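Local coordinates for protein TRAS1 ORF2p (Bombyx mori, PDB 1WDU) that probably cuts target DNA at telomeres, as the N-terminal endonuclease domain of a protein encoded by a telomere-specific non-LTR retrotransposon, at residues K138-K143 with L149-D154. The protein carries 1 engineered substitution. Residues are numbered along the deposited sequence; the frame is centred on the assembly and turned at random.
Sequences KRVERK and LIFGGD
V140 sends CG1 toward the strand with this methyl anti to the backbone N (chi1 171°), which brings it to the F151 ring, and the two side chains run antiparallel past one another. Their meeting point is the far end of the ring: V140 CG1 lies 4.0 Å from F151 CZ, approaching obliquely. At the next helix residue, E141 meets L149 in the second contact, the two side chains nearly perpendicular. L149 carries CD1 up to the helix, where it sits 3.7 Å from E141 CG and 3.8 Å from E141 CA. The glutamate thus offers its aliphatic stem to the leucine, and the bend at chi2 (-83°) takes its carboxylate away from the strand. L149 CD1 also lies 4.0 Å from F151 CE1, joining the two contacts into one apolar patch, since L149 and F151 project from the same face of the strand. No hydrogen bond links the helix to the strand here; the attachment is by van der Waals contact over a modest 157 Å² of summed buried surface. Around this patch, the F151 ring stacks with F211, and I150, between the two contacting strand residues, pairs through its backbone with T118 and V120 of the parallel strand 116-123. V140 also packs on I105 and V107, and so reaches both strand 149-154 and strand 105-111, which lie on either side of strand 116-123 in the sheet; the helix packs over one face of it. Helix 131-142 is the connection of a beta-alpha-beta unit, strand 116-123, helix 131-142, strand 149-154, within the four-layered alpha/beta sandwich of this DNase I-like endonuclease domain.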
loop_
_atom_site.group_PDB
_atom_site.type_symbol
_atom_site.label_atom_id
_atom_site.label_comp_id
_atom_site.label_asym_id
_atom_site.label_seq_id
_atom_site.Cartn_x
_atom_site.Cartn_y
_atom_site.Cartn_z
ATOM N N LYS A 138 -10.267 4.663 -9.830
ATOM C CA LYS A 138 -11.707 4.829 -10.006
ATOM C C LYS A 138 -12.361 3.483 -10.308
ATOM O O LYS A 138 -13.333 3.102 -9.664
ATOM C CB LYS A 138 -11.998 5.810 -11.148
ATOM C CG LYS A 138 -11.464 7.219 -10.908
ATOM C CD LYS A 138 -12.020 8.227 -11.915
ATOM C CE LYS A 138 -11.582 9.654 -11.563
ATOM N NZ LYS A 138 -12.114 10.693 -12.502
ATOM N N ARG A 139 -11.810 2.771 -11.288
ATOM C CA ARG A 139 -12.324 1.466 -11.688
ATOM C C ARG A 139 -12.441 0.526 -10.491
ATOM O O ARG A 139 -13.444 -0.185 -10.348
ATOM C CB ARG A 139 -11.410 0.852 -12.754
ATOM C CG ARG A 139 -11.885 -0.484 -13.321
ATOM C CD ARG A 139 -11.301 -0.712 -14.715
ATOM N NE ARG A 139 -11.775 -1.948 -15.334
ATOM C CZ ARG A 139 -11.259 -3.154 -15.104
ATOM N NH1 ARG A 139 -10.240 -3.296 -14.265
ATOM N NH2 ARG A 139 -11.765 -4.220 -15.715
ATOM N N VAL A 140 -11.425 0.531 -9.626
ATOM C CA VAL A 140 -11.438 -0.324 -8.439
ATOM C C VAL A 140 -12.539 0.122 -7.486
ATOM O O VAL A 140 -13.273 -0.697 -6.953
ATOM C CB VAL A 140 -10.073 -0.287 -7.678
ATOM C CG1 VAL A 140 -10.197 -1.001 -6.348
ATOM C CG2 VAL A 140 -8.983 -0.948 -8.510
ATOM N N GLU A 141 -12.659 1.431 -7.288
ATOM C CA GLU A 141 -13.658 1.985 -6.383
ATOM C C GLU A 141 -15.112 1.694 -6.795
ATOM O O GLU A 141 -15.919 1.263 -5.968
ATOM C CB GLU A 141 -13.432 3.496 -6.252
ATOM C CG GLU A 141 -13.844 4.107 -4.911
ATOM C CD GLU A 141 -15.326 4.416 -4.821
ATOM O OE1 GLU A 141 -15.771 4.874 -3.745
ATOM O OE2 GLU A 141 -16.045 4.209 -5.822
ATOM N N ARG A 142 -15.447 1.912 -8.065
ATOM C CA ARG A 142 -16.819 1.685 -8.519
ATOM C C ARG A 142 -17.171 0.209 -8.673
ATOM O O ARG A 142 -18.226 -0.234 -8.235
ATOM C CB ARG A 142 -17.084 2.409 -9.849
ATOM C CG ARG A 142 -16.480 1.748 -11.082
ATOM C CD ARG A 142 -16.996 2.400 -12.361
ATOM N NE ARG A 142 -17.316 1.409 -13.390
ATOM C CZ ARG A 142 -16.419 0.682 -14.051
ATOM N NH1 ARG A 142 -15.126 0.831 -13.806
ATOM N NH2 ARG A 142 -16.819 -0.215 -14.945
ATOM N N LYS A 143 -16.274 -0.545 -9.293
ATOM C CA LYS A 143 -16.483 -1.960 -9.530
ATOM C C LYS A 143 -16.229 -2.787 -8.275
ATOM O O LYS A 143 -16.193 -4.013 -8.333
ATOM C CB LYS A 143 -15.554 -2.415 -10.662
ATOM C CG LYS A 143 -15.783 -3.823 -11.163
ATOM C CD LYS A 143 -15.021 -4.056 -12.458
ATOM C CE LYS A 143 -15.375 -5.403 -13.070
ATOM N NZ LYS A 143 -14.744 -5.598 -14.405
ATOM N N LEU A 149 -12.589 -0.213 1.607
ATOM C CA LEU A 149 -11.451 -0.095 0.714
ATOM C C LEU A 149 -10.244 0.513 1.424
ATOM O O LEU A 149 -10.389 1.465 2.187
ATOM C CB LEU A 149 -11.798 0.779 -0.502
ATOM C CG LEU A 149 -12.930 0.372 -1.457
ATOM C CD1 LEU A 149 -12.902 1.298 -2.674
ATOM C CD2 LEU A 149 -12.769 -1.070 -1.904
ATOM N N ILE A 150 -9.066 -0.056 1.181
ATOM C CA ILE A 150 -7.807 0.451 1.740
ATOM C C ILE A 150 -6.756 0.384 0.631
ATOM O O ILE A 150 -6.538 -0.676 0.038
ATOM C CB ILE A 150 -7.270 -0.396 2.926
ATOM C CG1 ILE A 150 -8.297 -0.472 4.059
ATOM C CG2 ILE A 150 -5.991 0.241 3.465
ATOM C CD1 ILE A 150 -7.839 -1.349 5.238
ATOM N N PHE A 151 -6.115 1.516 0.356
ATOM C CA PHE A 151 -5.092 1.597 -0.679
ATOM C C PHE A 151 -3.788 1.985 -0.040
ATOM O O PHE A 151 -3.758 2.818 0.860
ATOM C CB PHE A 151 -5.394 2.687 -1.717
ATOM C CG PHE A 151 -6.614 2.442 -2.550
ATOM C CD1 PHE A 151 -7.888 2.606 -2.011
ATOM C CD2 PHE A 151 -6.488 2.104 -3.900
ATOM C CE1 PHE A 151 -9.024 2.442 -2.811
ATOM C CE2 PHE A 151 -7.612 1.935 -4.704
ATOM C CZ PHE A 151 -8.886 2.106 -4.155
ATOM N N GLY A 152 -2.704 1.407 -0.537
ATOM C CA GLY A 152 -1.396 1.739 -0.013
ATOM C C GLY A 152 -0.350 1.574 -1.096
ATOM O O GLY A 152 -0.349 0.576 -1.830
ATOM N N GLY A 153 0.533 2.556 -1.211
ATOM C CA GLY A 153 1.579 2.464 -2.200
ATOM C C GLY A 153 2.418 3.716 -2.342
ATOM O O GLY A 153 2.356 4.631 -1.520
ATOM N N ASP A 154 3.215 3.726 -3.406
ATOM C CA ASP A 154 4.088 4.833 -3.734
ATOM C C ASP A 154 3.430 5.580 -4.889
ATOM O O ASP A 154 3.321 5.055 -5.989
ATOM C CB ASP A 154 5.462 4.301 -4.168
ATOM C CG ASP A 154 6.452 5.406 -4.472
ATOM O OD1 ASP A 154 6.074 6.594 -4.393
ATOM O OD2 ASP A 154 7.615 5.086 -4.796
#